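Local structure of anti-sigma-I factor RsgI3 (Clostridium thermocellum, 6QE7) at residues V22-C27 and L139-G144; L122-K127 and E132-S137; S155-G160 and K165-T170; D183-E188 and G192-R197. The protein probably acts as a membrane anti-sigma factor restraining SigI3, with an extracellular pair of PA14 domains, the part described here, that binds pectin and polygalacturonic acid. One frame throughout, in Å; residues are numbered along the deposited sequence.

Contact 1: V22-C27 and L139-G144; sequences VRIDPC and LYPSDG
I24 and P141 meet between strands 19-25 and 139-141, which belong to one curled antiparallel β-sheet of the first PA14 domain but are not paired with each other. Each instead bonds through its backbone to the N-terminal residues, D25 to L6 and L139 to G5. The isoleucine lies obliquely across the proline ring, and its CD1 comes 3.9 Å from P141 CG. Because CG1 is turned beside the backbone N (chi1 -67°), it carries CD1 over the CB-CG side of the pyrrolidine, while CG2 only grazes the same ring at 4.2 Å from P141 CG. On the other flank of the strand, R23 and D25 form a salt bridge, with R23 NE 2.8 Å from D25 OD1. That carboxylate oxygen offers its syn lone pair, although the bond is bent and lies 30° out of the guanidinium plane. The second oxygen, D25 OD2, is held by Y10 OH and W50 NE1, which fixes the carboxylate in its buried setting. Past the strand end the contact turns from side chain against side chain to side chain against backbone: the CD1 methyl of L139 rests 3.7 Å from the carbonyl oxygen of P26.

Contact 2: L122-K127 and E132-S137; sequences LMWSSK and EIIPSS
L122 meets I134 through both backbone and side chain. Its carbonyl oxygen accepts I134 N at 3.1 Å, and its CG lies 3.8 Å from I134 CD1, the two side chains crossing at a slant. A water 2.8 Å from I134 O also approaches L122 O. M123 pairs with I133 as an antiparallel non-hydrogen-bonded pair whose side chains diverge, although M123 CG still comes 4.0 Å from I133 CD1. W124 then forms a hydrogen-bonded pair with E132, its N reaching E132 O while its O receives E132 N. With CG set between backbone N and carbonyl carbon (chi1 68°), the indole runs beside the E132 side chain, ring and carboxylate 7° from coplanar. W124 NE1 donates within its own plane to the anti lone pair of E132 OE2 at 3.0 Å. R57 forms a salt bridge to that same oxygen, so both hold the carboxylate. Over the ring face sits I134, its CG1 3.9 Å from the centroid of the five-membered ring in a CH-pi contact. This hairpin of the first PA14 domain, strands 119-125 and 132-133, pairs through its longer arm with strands 60-69 and 29-31, while W124 and I134 pack on V54 of strand 53-54.

Contact 3: S155-G160 and K165-T170; sequences SAEYYG and KDKRFT
This is an antiparallel β-hairpin contact with a classic bulge, joining Y158 on strand 154-159 to R168 and F169 on strand 167-173 in the second PA14 domain. The bulge shows in the bonding of Y158: its N donates to F169 O at 2.9 Å, while its O takes the N-H of the preceding residue, R168, at 2.8 Å. G160 N closes the hairpin end on D166 O at 2.7 Å. On the face shared by Y158 and F169 the rings are nearly parallel, 11° apart, but slid so far that they scarcely overlap. What fills the F169 face is Y158 CB, 3.8 Å from the ring centroid, a CH-pi contact allowed by the turn of F169 CG to a chi1 of 64°. The Y158 ring also meets R171 in a cation-pi contact. The other face carries E157, Y159 and K167. There the Y159 ring leans on the K167 backbone and CB, its CE2 3.5 Å from K167 CB, and its hydroxyl is bonded to R197 NH1. E157 OE2 and K167 NZ make only a long salt bridge, for the stronger partner of the carboxylate is R197, through OE1. At the bulge, R168 bends back over G160, laying one guanidinium face directly on the glycine CA. R168 NE reaches D166 OD2 at 2.8 Å, coming from above the carboxylate plane, and NH1 continues to E188. The arginine thus probably shares its charge between two acids, tying the hairpin end to the neighbouring loop.

Contact 4: D183-E188 and G192-R197; sequences DFPVGE and GKFSVR
S195 OG is gripped by D161 O and L164 N on the side of strand 193-202 turned away from the loop 183-188; on the side toward the loop, F194 and the preceding G192 receive F184, P185 and V186. The contact between the two segments is apolar. The F184 ring takes the glycine on one face: G192 CA stands 4.1 Å from the ring centroid, 23° off the normal, in a CH-pi contact displaced toward the rim. G192 has a positive phi (70°), a conformation that suits glycine, and F184 packs directly on its CA. The second anchor is F194, whose ring is swung toward the loop with its CG between backbone N and carbonyl carbon (chi1 79°). Three consecutive loop residues close on it. F184 CD1 reaches F194 CE1 at 3.8 Å, the two side chains meeting at a slant. P185 stands across the phenyl at about a right angle, and its CD comes within 3.4 Å of F194 CZ, with CG equally near that carbon. V186 adds a looser touch, its CG2 4.0 Å from F194 CD2. L189 and A267 pack on the phenyl as well, while P185 and V186 reach onward to Y158 of strand 154-159. The second PA14 domain thus uses two phenylalanines, a proline and a valine to seat an irregular loop on the sheet. With apolar contacts alone between the two segments, shape and hydrophobic burial probably hold them together, and the carbonyl oxygen of the buried G192 is satisfied by N262 ND2.

The four contacts fall into two groups, one in each PA14 domain. Contacts 1 and 2 have centres 16 Å apart and touch, C27 SG lying 3.9 Å from I133 CG2; along the chain contact 2 is nested inside the loop that contact 1 closes. Contacts 3 and 4, centred 9 Å apart, share a sheet: Y159 N probably bonds to S195 O at 2.8 Å, as does R168 NH1 to G187 O. Between the groups the separation is large, with the centres of contacts 2 and 4 about 61 Å apart. Residues binding the two calcium ions, among them D44 and D69, belong to none of these segments.

Contact 1: V22-C27 and L139-G144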
loop_
_atom_site.group_PDB
_atom_site.type_symbol
_atom_site.label_atom_id
_atom_site.label_comp_id
_atom_site.label_asym_id
_atom_site.label_seq_id
_atom_site.Cartn_x
_atom_site.Cartn_y
_atom_site.Cartn_z
ATOM N N VAL A 22 11.741 2.286 9.768
ATOM C CA VAL A 22 12.914 2.725 8.972
ATOM C C VAL A 22 14.196 2.304 9.711
ATOM O O VAL A 22 14.202 2.291 10.950
ATOM C CB VAL A 22 12.820 4.238 8.733
ATOM C CG1 VAL A 22 12.949 5.026 10.032
ATOM C CG2 VAL A 22 13.816 4.724 7.726
ATOM N N ARG A 23 15.270 1.982 9.000
ATOM C CA ARG A 23 16.590 1.788 9.666
ATOM C C ARG A 23 17.651 2.119 8.641
ATOM O O ARG A 23 17.350 2.133 7.413
ATOM C CB ARG A 23 16.773 0.350 10.177
ATOM C CG ARG A 23 17.042 -0.687 9.110
ATOM C CD ARG A 23 17.013 -2.116 9.617
ATOM N NE ARG A 23 17.185 -3.068 8.571
ATOM C CZ ARG A 23 17.017 -4.389 8.682
ATOM N NH1 ARG A 23 16.589 -4.899 9.836
ATOM N NH2 ARG A 23 17.181 -5.170 7.615
ATOM N N ILE A 24 18.835 2.451 9.103
ATOM C CA ILE A 24 19.959 2.674 8.170
ATOM C C ILE A 24 20.669 1.342 8.035
ATOM O O ILE A 24 21.034 0.802 9.060
ATOM C CB ILE A 24 20.833 3.833 8.650
ATOM C CG1 ILE A 24 20.005 5.112 8.553
ATOM C CG2 ILE A 24 22.136 3.912 7.865
ATOM C CD1 ILE A 24 20.567 6.263 9.365
ATOM N N ASP A 25 20.692 0.831 6.800
ATOM C CA ASP A 25 21.389 -0.365 6.359
ATOM C C ASP A 25 22.731 0.120 5.848
ATOM O O ASP A 25 22.819 0.984 4.955
ATOM C CB ASP A 25 20.546 -1.090 5.307
ATOM C CG ASP A 25 19.210 -1.592 5.846
ATOM O OD1 ASP A 25 19.211 -2.124 6.963
ATOM O OD2 ASP A 25 18.164 -1.380 5.189
ATOM N N PRO A 26 23.836 -0.445 6.347
ATOM C CA PRO A 26 25.156 0.010 5.900
ATOM C C PRO A 26 25.424 -0.299 4.435
ATOM O O PRO A 26 26.101 0.481 3.727
ATOM C CB PRO A 26 26.169 -0.773 6.777
ATOM C CG PRO A 26 25.376 -1.688 7.699
ATOM C CD PRO A 26 23.891 -1.501 7.370
ATOM N N CYS A 27 24.914 -1.436 3.990
ATOM C CA CYS A 27 24.956 -1.803 2.570
ATOM C C CYS A 27 23.746 -2.702 2.277
ATOM O O CYS A 27 22.981 -3.035 3.215
ATOM C CB CYS A 27 26.295 -2.441 2.262
ATOM S SG CYS A 27 26.456 -4.104 2.944
ATOM N N LEU A 139 28.160 5.432 0.807
ATOM C CA LEU A 139 26.677 5.578 0.851
ATOM C C LEU A 139 26.258 6.444 2.029
ATOM O O LEU A 139 26.711 6.185 3.162
ATOM C CB LEU A 139 25.996 4.206 0.940
ATOM C CG LEU A 139 26.246 3.211 -0.183
ATOM C CD1 LEU A 139 25.827 1.829 0.275
ATOM C CD2 LEU A 139 25.515 3.554 -1.473
ATOM N N TYR A 140 25.359 7.386 1.775
ATOM C CA TYR A 140 24.906 8.417 2.740
ATOM C C TYR A 140 23.396 8.331 2.826
ATOM O O TYR A 140 22.728 8.468 1.815
ATOM C CB TYR A 140 25.306 9.828 2.276
ATOM C CG TYR A 140 26.799 9.990 2.131
ATOM C CD1 TYR A 140 27.472 9.435 1.046
ATOM C CD2 TYR A 140 27.530 10.607 3.147
ATOM C CE1 TYR A 140 28.854 9.522 0.945
ATOM C CE2 TYR A 140 28.907 10.706 3.059
ATOM C CZ TYR A 140 29.559 10.173 1.960
ATOM O OH TYR A 140 30.909 10.280 1.930
ATOM N N PRO A 141 22.829 8.105 4.015
ATOM C CA PRO A 141 21.405 7.847 4.112
ATOM C C PRO A 141 20.671 9.141 3.859
ATOM O O PRO A 141 21.223 10.159 4.107
ATOM C CB PRO A 141 21.172 7.349 5.551
ATOM C CG PRO A 141 22.424 7.789 6.310
ATOM C CD PRO A 141 23.546 7.882 5.286
ATOM N N SER A 142 19.437 9.082 3.385
ATOM C CA SER A 142 18.641 10.322 3.308
ATOM C C SER A 142 18.157 10.568 4.727
ATOM O O SER A 142 18.126 9.623 5.476
ATOM C CB SER A 142 17.547 10.262 2.277
ATOM O OG SER A 142 16.796 9.118 2.486
ATOM N N ASP A 143 17.849 11.807 5.064
ATOM C CA ASP A 143 16.953 12.162 6.195
ATOM C C ASP A 143 15.784 12.867 5.508
ATOM O O ASP A 143 15.495 12.531 4.326
ATOM C CB ASP A 143 17.715 12.931 7.289
ATOM C CG ASP A 143 19.078 13.429 6.813
ATOM O OD1 ASP A 143 19.115 14.425 6.060
ATOM O OD2 ASP A 143 20.092 12.784 7.150
ATOM N N GLY A 144 15.169 13.840 6.161
ATOM C CA GLY A 144 13.961 14.476 5.615
ATOM C C GLY A 144 12.746 13.674 6.040
ATOM O O GLY A 144 12.793 12.920 7.008
#

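Contact 2: L122-K127 and E132-S137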
loop_
_atom_site.group_PDB
_atom_site.type_symbol
_atom_site.label_atom_id
_atom_site.label_comp_id
_atom_site.label_asym_id
_atom_site.label_seq_id
_atom_site.Cartn_x
_atom_site.Cartn_y
_atom_site.Cartn_z
ATOM N N LEU A 122 22.939 -4.993 -3.948
ATOM C CA LEU A 122 23.313 -3.898 -4.870
ATOM C C LEU A 122 24.838 -3.878 -5.019
ATOM O O LEU A 122 25.501 -3.647 -4.020
ATOM C CB LEU A 122 22.807 -2.571 -4.303
ATOM C CG LEU A 122 23.201 -1.328 -5.089
ATOM C CD1 LEU A 122 22.609 -1.368 -6.469
ATOM C CD2 LEU A 122 22.761 -0.060 -4.384
ATOM N N MET A 123 25.337 -4.007 -6.240
ATOM C CA MET A 123 26.776 -4.042 -6.549
ATOM C C MET A 123 27.112 -2.962 -7.572
ATOM O O MET A 123 26.211 -2.301 -8.095
ATOM C CB MET A 123 27.122 -5.431 -7.080
ATOM C CG MET A 123 26.744 -6.488 -6.111
ATOM S SD MET A 123 27.271 -8.069 -6.578
ATOM C CE MET A 123 26.222 -8.511 -7.949
ATOM N N TRP A 124 28.394 -2.690 -7.764
ATOM C CA TRP A 124 28.881 -1.767 -8.800
ATOM C C TRP A 124 30.262 -2.240 -9.268
ATOM O O TRP A 124 30.895 -2.957 -8.554
ATOM C CB TRP A 124 28.937 -0.311 -8.354
ATOM C CG TRP A 124 29.940 0.043 -7.318
ATOM C CD1 TRP A 124 30.751 -0.808 -6.620
ATOM C CD2 TRP A 124 30.094 1.333 -6.732
ATOM N NE1 TRP A 124 31.396 -0.120 -5.637
ATOM C CE2 TRP A 124 31.055 1.203 -5.717
ATOM C CE3 TRP A 124 29.592 2.592 -7.019
ATOM C CZ2 TRP A 124 31.511 2.284 -4.989
ATOM C CZ3 TRP A 124 30.041 3.669 -6.289
ATOM C CH2 TRP A 124 30.980 3.507 -5.270
ATOM N N SER A 125 30.659 -1.796 -10.441
ATOM C CA SER A 125 31.921 -2.106 -11.131
ATOM C C SER A 125 32.236 -0.914 -12.028
ATOM O O SER A 125 31.300 -0.079 -12.288
ATOM C CB SER A 125 31.838 -3.421 -11.866
ATOM O OG SER A 125 31.113 -3.294 -13.071
ATOM N N SER A 126 33.525 -0.769 -12.384
ATOM C CA SER A 126 34.057 0.172 -13.417
ATOM C C SER A 126 35.465 -0.263 -13.860
ATOM O O SER A 126 35.911 -1.416 -13.490
ATOM C CB SER A 126 34.040 1.636 -12.962
ATOM O OG SER A 126 34.722 1.853 -11.763
ATOM N N LYS A 127 36.129 0.582 -14.649
ATOM C CA LYS A 127 37.445 0.217 -15.199
ATOM C C LYS A 127 38.309 -0.169 -13.994
ATOM O O LYS A 127 38.746 -1.296 -13.978
ATOM C CB LYS A 127 38.019 1.373 -16.001
ATOM C CG LYS A 127 39.137 0.911 -16.913
ATOM C CD LYS A 127 39.556 1.963 -17.912
ATOM C CE LYS A 127 39.937 3.272 -17.256
ATOM N NZ LYS A 127 39.701 4.387 -18.190
ATOM N N GLU A 132 32.115 -5.065 -6.582
ATOM C CA GLU A 132 31.809 -5.377 -5.173
ATOM C C GLU A 132 30.364 -4.968 -4.875
ATOM O O GLU A 132 29.848 -4.138 -5.636
ATOM C CB GLU A 132 32.831 -4.601 -4.329
ATOM C CG GLU A 132 32.885 -3.134 -4.634
ATOM C CD GLU A 132 33.722 -2.250 -3.712
ATOM O OE1 GLU A 132 34.521 -2.809 -2.976
ATOM O OE2 GLU A 132 33.594 -0.969 -3.752
ATOM N N ILE A 133 29.778 -5.521 -3.807
ATOM C CA ILE A 133 28.745 -4.881 -2.951
ATOM C C ILE A 133 29.087 -3.415 -2.710
ATOM O O ILE A 133 30.153 -3.109 -2.173
ATOM C CB ILE A 133 28.579 -5.627 -1.605
ATOM C CG1 ILE A 133 28.110 -7.072 -1.770
ATOM C CG2 ILE A 133 27.643 -4.835 -0.709
ATOM C CD1 ILE A 133 26.626 -7.179 -2.212
ATOM N N ILE A 134 28.163 -2.499 -2.978
ATOM C CA ILE A 134 28.515 -1.079 -2.773
ATOM C C ILE A 134 28.706 -0.911 -1.280
ATOM O O ILE A 134 27.770 -1.104 -0.501
ATOM C CB ILE A 134 27.498 -0.071 -3.323
ATOM C CG1 ILE A 134 27.187 -0.292 -4.803
ATOM C CG2 ILE A 134 27.964 1.367 -3.074
ATOM C CD1 ILE A 134 26.331 0.802 -5.432
ATOM N N PRO A 135 29.870 -0.427 -0.823
ATOM C CA PRO A 135 30.133 -0.364 0.610
ATOM C C PRO A 135 29.634 0.891 1.309
ATOM O O PRO A 135 29.291 1.851 0.640
ATOM C CB PRO A 135 31.663 -0.444 0.638
ATOM C CG PRO A 135 32.052 0.322 -0.582
ATOM C CD PRO A 135 31.043 -0.071 -1.636
ATOM N N SER A 136 29.566 0.831 2.647
ATOM C CA SER A 136 28.916 1.857 3.484
ATOM C C SER A 136 29.693 3.145 3.384
ATOM O O SER A 136 29.081 4.190 3.566
ATOM C CB SER A 136 28.778 1.470 4.943
ATOM O OG SER A 136 30.016 1.070 5.482
ATOM N N SER A 137 30.992 3.061 3.158
ATOM C CA SER A 137 31.896 4.255 3.071
ATOM C C SER A 137 31.449 5.132 1.914
ATOM O O SER A 137 31.646 6.320 2.038
ATOM C CB SER A 137 33.342 3.881 2.864
ATOM O OG SER A 137 33.448 2.928 1.817
HETATM O O HOH W 1 25.218 -2.106 -1.277
#

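Contact 3: S155-G160 and K165-T170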
loop_
_atom_site.group_PDB
_atom_site.type_symbol
_atom_site.label_atom_id
_atom_site.label_comp_id
_atom_site.label_asym_id
_atom_site.label_seq_id
_atom_site.Cartn_x
_atom_site.Cartn_y
_atom_site.Cartn_z
ATOM N N SER A 155 -11.982 7.300 5.500
ATOM C CA SER A 155 -12.420 8.727 5.530
ATOM C C SER A 155 -13.855 8.819 5.067
ATOM O O SER A 155 -14.097 8.525 3.899
ATOM C CB SER A 155 -11.573 9.612 4.695
ATOM O OG SER A 155 -10.247 9.371 5.066
ATOM N N ALA A 156 -14.725 9.276 5.976
ATOM C CA ALA A 156 -16.180 9.378 5.805
ATOM C C ALA A 156 -16.501 10.857 5.679
ATOM O O ALA A 156 -15.987 11.659 6.488
ATOM C CB ALA A 156 -16.890 8.744 6.972
ATOM N N GLU A 157 -17.231 11.183 4.629
ATOM C CA GLU A 157 -17.963 12.456 4.521
ATOM C C GLU A 157 -19.446 12.181 4.784
ATOM O O GLU A 157 -20.066 11.361 4.032
ATOM C CB GLU A 157 -17.659 13.075 3.177
ATOM C CG GLU A 157 -16.184 13.028 2.781
ATOM C CD GLU A 157 -16.008 13.255 1.275
ATOM O OE1 GLU A 157 -16.265 12.330 0.497
ATOM O OE2 GLU A 157 -15.726 14.399 0.875
ATOM N N TYR A 158 -20.019 12.893 5.765
ATOM C CA TYR A 158 -21.476 12.831 6.087
ATOM C C TYR A 158 -22.207 14.021 5.478
ATOM O O TYR A 158 -21.777 15.150 5.653
ATOM C CB TYR A 158 -21.687 12.757 7.587
ATOM C CG TYR A 158 -21.291 11.421 8.107
ATOM C CD1 TYR A 158 -19.975 11.030 8.151
ATOM C CD2 TYR A 158 -22.235 10.529 8.534
ATOM C CE1 TYR A 158 -19.612 9.801 8.682
ATOM C CE2 TYR A 158 -21.895 9.276 9.010
ATOM C CZ TYR A 158 -20.572 8.884 9.045
ATOM O OH TYR A 158 -20.238 7.617 9.476
ATOM N N TYR A 159 -23.296 13.746 4.769
ATOM C CA TYR A 159 -24.099 14.775 4.082
ATOM C C TYR A 159 -25.478 14.916 4.712
ATOM O O TYR A 159 -26.075 13.901 5.135
ATOM C CB TYR A 159 -24.206 14.459 2.591
ATOM C CG TYR A 159 -22.885 14.543 1.892
ATOM C CD1 TYR A 159 -22.042 13.446 1.889
ATOM C CD2 TYR A 159 -22.437 15.722 1.338
ATOM C CE1 TYR A 159 -20.815 13.490 1.250
ATOM C CE2 TYR A 159 -21.230 15.774 0.657
ATOM C CZ TYR A 159 -20.408 14.654 0.656
ATOM O OH TYR A 159 -19.212 14.618 0.053
ATOM N N GLY A 160 -26.006 16.147 4.656
ATOM C CA GLY A 160 -27.350 16.509 5.157
ATOM C C GLY A 160 -28.420 16.427 4.091
ATOM O O GLY A 160 -29.466 17.053 4.251
ATOM N N LYS A 165 -24.898 15.963 -1.468
ATOM C CA LYS A 165 -24.684 17.405 -1.819
ATOM C C LYS A 165 -24.185 18.218 -0.622
ATOM O O LYS A 165 -23.101 18.785 -0.701
ATOM C CB LYS A 165 -25.951 18.000 -2.446
ATOM C CG LYS A 165 -26.173 17.664 -3.920
ATOM C CD LYS A 165 -27.264 18.500 -4.586
ATOM C CE LYS A 165 -27.863 17.703 -5.724
ATOM N NZ LYS A 165 -28.805 18.485 -6.549
ATOM N N ASP A 166 -24.952 18.339 0.459
ATOM C CA ASP A 166 -24.658 19.307 1.546
ATOM C C ASP A 166 -23.743 18.632 2.575
ATOM O O ASP A 166 -24.250 17.772 3.363
ATOM C CB ASP A 166 -25.951 19.772 2.221
ATOM C CG ASP A 166 -25.644 20.696 3.381
ATOM O OD1 ASP A 166 -24.677 21.452 3.271
ATOM O OD2 ASP A 166 -26.392 20.681 4.355
ATOM N N LYS A 167 -22.451 18.960 2.589
ATOM C CA LYS A 167 -21.485 18.180 3.397
ATOM C C LYS A 167 -21.501 18.730 4.816
ATOM O O LYS A 167 -21.396 19.877 4.966
ATOM C CB LYS A 167 -20.050 18.239 2.863
ATOM C CG LYS A 167 -19.057 17.383 3.650
ATOM C CD LYS A 167 -17.592 17.742 3.409
ATOM C CE LYS A 167 -17.136 17.359 2.018
ATOM N NZ LYS A 167 -16.060 18.250 1.534
ATOM N N ARG A 168 -21.653 17.917 5.825
ATOM C CA ARG A 168 -21.822 18.439 7.188
ATOM C C ARG A 168 -20.525 18.257 7.976
ATOM O O ARG A 168 -20.156 19.178 8.692
ATOM C CB ARG A 168 -23.011 17.757 7.861
ATOM C CG ARG A 168 -24.340 18.090 7.217
ATOM C CD ARG A 168 -24.687 19.578 7.332
ATOM N NE ARG A 168 -26.087 19.633 6.943
ATOM C CZ ARG A 168 -27.096 19.358 7.750
ATOM N NH1 ARG A 168 -26.851 19.057 9.002
ATOM N NH2 ARG A 168 -28.333 19.365 7.299
ATOM N N PHE A 169 -19.896 17.083 7.914
ATOM C CA PHE A 169 -18.655 16.804 8.668
ATOM C C PHE A 169 -17.940 15.604 8.030
ATOM O O PHE A 169 -18.523 14.810 7.299
ATOM C CB PHE A 169 -18.920 16.633 10.175
ATOM C CG PHE A 169 -19.793 15.454 10.550
ATOM C CD1 PHE A 169 -19.235 14.207 10.745
ATOM C CD2 PHE A 169 -21.178 15.585 10.693
ATOM C CE1 PHE A 169 -20.025 13.097 11.026
ATOM C CE2 PHE A 169 -21.962 14.489 11.022
ATOM C CZ PHE A 169 -21.387 13.244 11.173
ATOM N N THR A 170 -16.655 15.531 8.321
ATOM C CA THR A 170 -15.728 14.449 7.949
ATOM C C THR A 170 -15.241 13.849 9.254
ATOM O O THR A 170 -15.037 14.603 10.196
ATOM C CB THR A 170 -14.511 14.979 7.167
ATOM O OG1 THR A 170 -15.013 15.396 5.894
ATOM C CG2 THR A 170 -13.409 13.947 6.993
#

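Contact 4: D183-E188 and G192-R197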
loop_
_atom_site.group_PDB
_atom_site.type_symbol
_atom_site.label_atom_id
_atom_site.label_comp_id
_atom_site.label_asym_id
_atom_site.label_seq_id
_atom_site.Cartn_x
_atom_site.Cartn_y
_atom_site.Cartn_z
ATOM N N ASP A 183 -31.668 7.164 15.534
ATOM C CA ASP A 183 -30.799 8.295 16.005
ATOM C C ASP A 183 -29.806 8.607 14.896
ATOM O O ASP A 183 -28.690 8.056 14.903
ATOM C CB ASP A 183 -30.060 7.964 17.302
ATOM C CG ASP A 183 -30.924 7.136 18.244
ATOM O OD1 ASP A 183 -31.035 5.888 18.030
ATOM O OD2 ASP A 183 -31.523 7.751 19.153
ATOM N N PHE A 184 -30.207 9.418 13.939
ATOM C CA PHE A 184 -29.433 9.627 12.689
ATOM C C PHE A 184 -28.058 10.164 13.014
ATOM O O PHE A 184 -27.876 11.050 13.824
ATOM C CB PHE A 184 -30.169 10.558 11.723
ATOM C CG PHE A 184 -31.536 10.060 11.349
ATOM C CD1 PHE A 184 -31.679 8.868 10.677
ATOM C CD2 PHE A 184 -32.669 10.697 11.823
ATOM C CE1 PHE A 184 -32.929 8.376 10.362
ATOM C CE2 PHE A 184 -33.919 10.223 11.498
ATOM C CZ PHE A 184 -34.053 9.090 10.732
ATOM N N PRO A 185 -27.023 9.744 12.269
ATOM C CA PRO A 185 -25.689 10.262 12.506
ATOM C C PRO A 185 -25.478 11.747 12.170
ATOM O O PRO A 185 -24.429 12.335 12.495
ATOM C CB PRO A 185 -24.780 9.300 11.714
ATOM C CG PRO A 185 -25.682 8.789 10.619
ATOM C CD PRO A 185 -27.089 8.752 11.206
ATOM N N VAL A 186 -26.451 12.381 11.543
ATOM C CA VAL A 186 -26.311 13.765 11.033
ATOM C C VAL A 186 -27.530 14.493 11.602
ATOM O O VAL A 186 -28.614 13.917 11.485
ATOM C CB VAL A 186 -26.303 13.772 9.489
ATOM C CG1 VAL A 186 -26.097 15.167 8.908
ATOM C CG2 VAL A 186 -25.255 12.841 8.954
ATOM N N GLY A 187 -27.336 15.635 12.235
ATOM C CA GLY A 187 -28.440 16.461 12.765
ATOM C C GLY A 187 -29.027 17.385 11.717
ATOM O O GLY A 187 -28.471 17.506 10.604
ATOM N N GLU A 188 -30.137 18.035 12.047
ATOM C CA GLU A 188 -30.777 19.060 11.188
ATOM C C GLU A 188 -31.125 18.471 9.812
ATOM O O GLU A 188 -30.737 19.064 8.803
ATOM C CB GLU A 188 -29.889 20.294 10.943
ATOM C CG GLU A 188 -29.392 21.044 12.178
ATOM C CD GLU A 188 -27.932 20.757 12.495
ATOM O OE1 GLU A 188 -27.256 20.118 11.646
ATOM O OE2 GLU A 188 -27.460 21.179 13.570
ATOM N N GLY A 192 -35.332 12.630 7.486
ATOM C CA GLY A 192 -34.368 11.586 7.926
ATOM C C GLY A 192 -33.408 11.232 6.806
ATOM O O GLY A 192 -32.782 10.163 6.857
ATOM N N LYS A 193 -33.342 12.130 5.809
ATOM C CA LYS A 193 -32.646 11.941 4.520
ATOM C C LYS A 193 -31.221 12.432 4.806
ATOM O O LYS A 193 -31.039 13.630 5.176
ATOM C CB LYS A 193 -33.335 12.656 3.334
ATOM C CG LYS A 193 -34.394 11.844 2.596
ATOM C CD LYS A 193 -35.334 12.644 1.625
ATOM C CE LYS A 193 -36.745 12.059 1.592
ATOM N NZ LYS A 193 -37.533 12.362 0.359
ATOM N N PHE A 194 -30.255 11.538 4.672
ATOM C CA PHE A 194 -28.820 11.868 4.777
ATOM C C PHE A 194 -28.079 10.826 3.913
ATOM O O PHE A 194 -28.675 9.839 3.398
ATOM C CB PHE A 194 -28.388 11.928 6.245
ATOM C CG PHE A 194 -28.148 10.576 6.882
ATOM C CD1 PHE A 194 -29.177 9.878 7.471
ATOM C CD2 PHE A 194 -26.908 9.957 6.773
ATOM C CE1 PHE A 194 -28.954 8.622 8.002
ATOM C CE2 PHE A 194 -26.683 8.708 7.310
ATOM C CZ PHE A 194 -27.706 8.048 7.942
ATOM N N SER A 195 -26.791 11.029 3.718
ATOM C CA SER A 195 -25.985 10.128 2.856
ATOM C C SER A 195 -24.535 10.187 3.356
ATOM O O SER A 195 -24.174 11.164 4.104
ATOM C CB SER A 195 -26.205 10.566 1.377
ATOM O OG SER A 195 -25.860 11.949 1.219
ATOM N N VAL A 196 -23.720 9.203 2.984
ATOM C CA VAL A 196 -22.315 9.074 3.471
ATOM C C VAL A 196 -21.451 8.577 2.311
ATOM O O VAL A 196 -21.950 7.773 1.533
ATOM C CB VAL A 196 -22.212 8.084 4.648
ATOM C CG1 VAL A 196 -20.916 8.248 5.411
ATOM C CG2 VAL A 196 -23.405 8.219 5.579
ATOM N N ARG A 197 -20.224 9.080 2.225
ATOM C CA ARG A 197 -19.164 8.552 1.325
ATOM C C ARG A 197 -17.952 8.169 2.190
ATOM O O ARG A 197 -17.505 8.994 2.941
ATOM C CB ARG A 197 -18.708 9.545 0.260
ATOM C CG ARG A 197 -17.529 8.998 -0.535
ATOM C CD ARG A 197 -17.055 9.864 -1.676
ATOM N NE ARG A 197 -18.149 10.273 -2.554
ATOM C CZ ARG A 197 -18.686 11.482 -2.524
ATOM N NH1 ARG A 197 -18.252 12.390 -1.669
ATOM N NH2 ARG A 197 -19.628 11.785 -3.375
#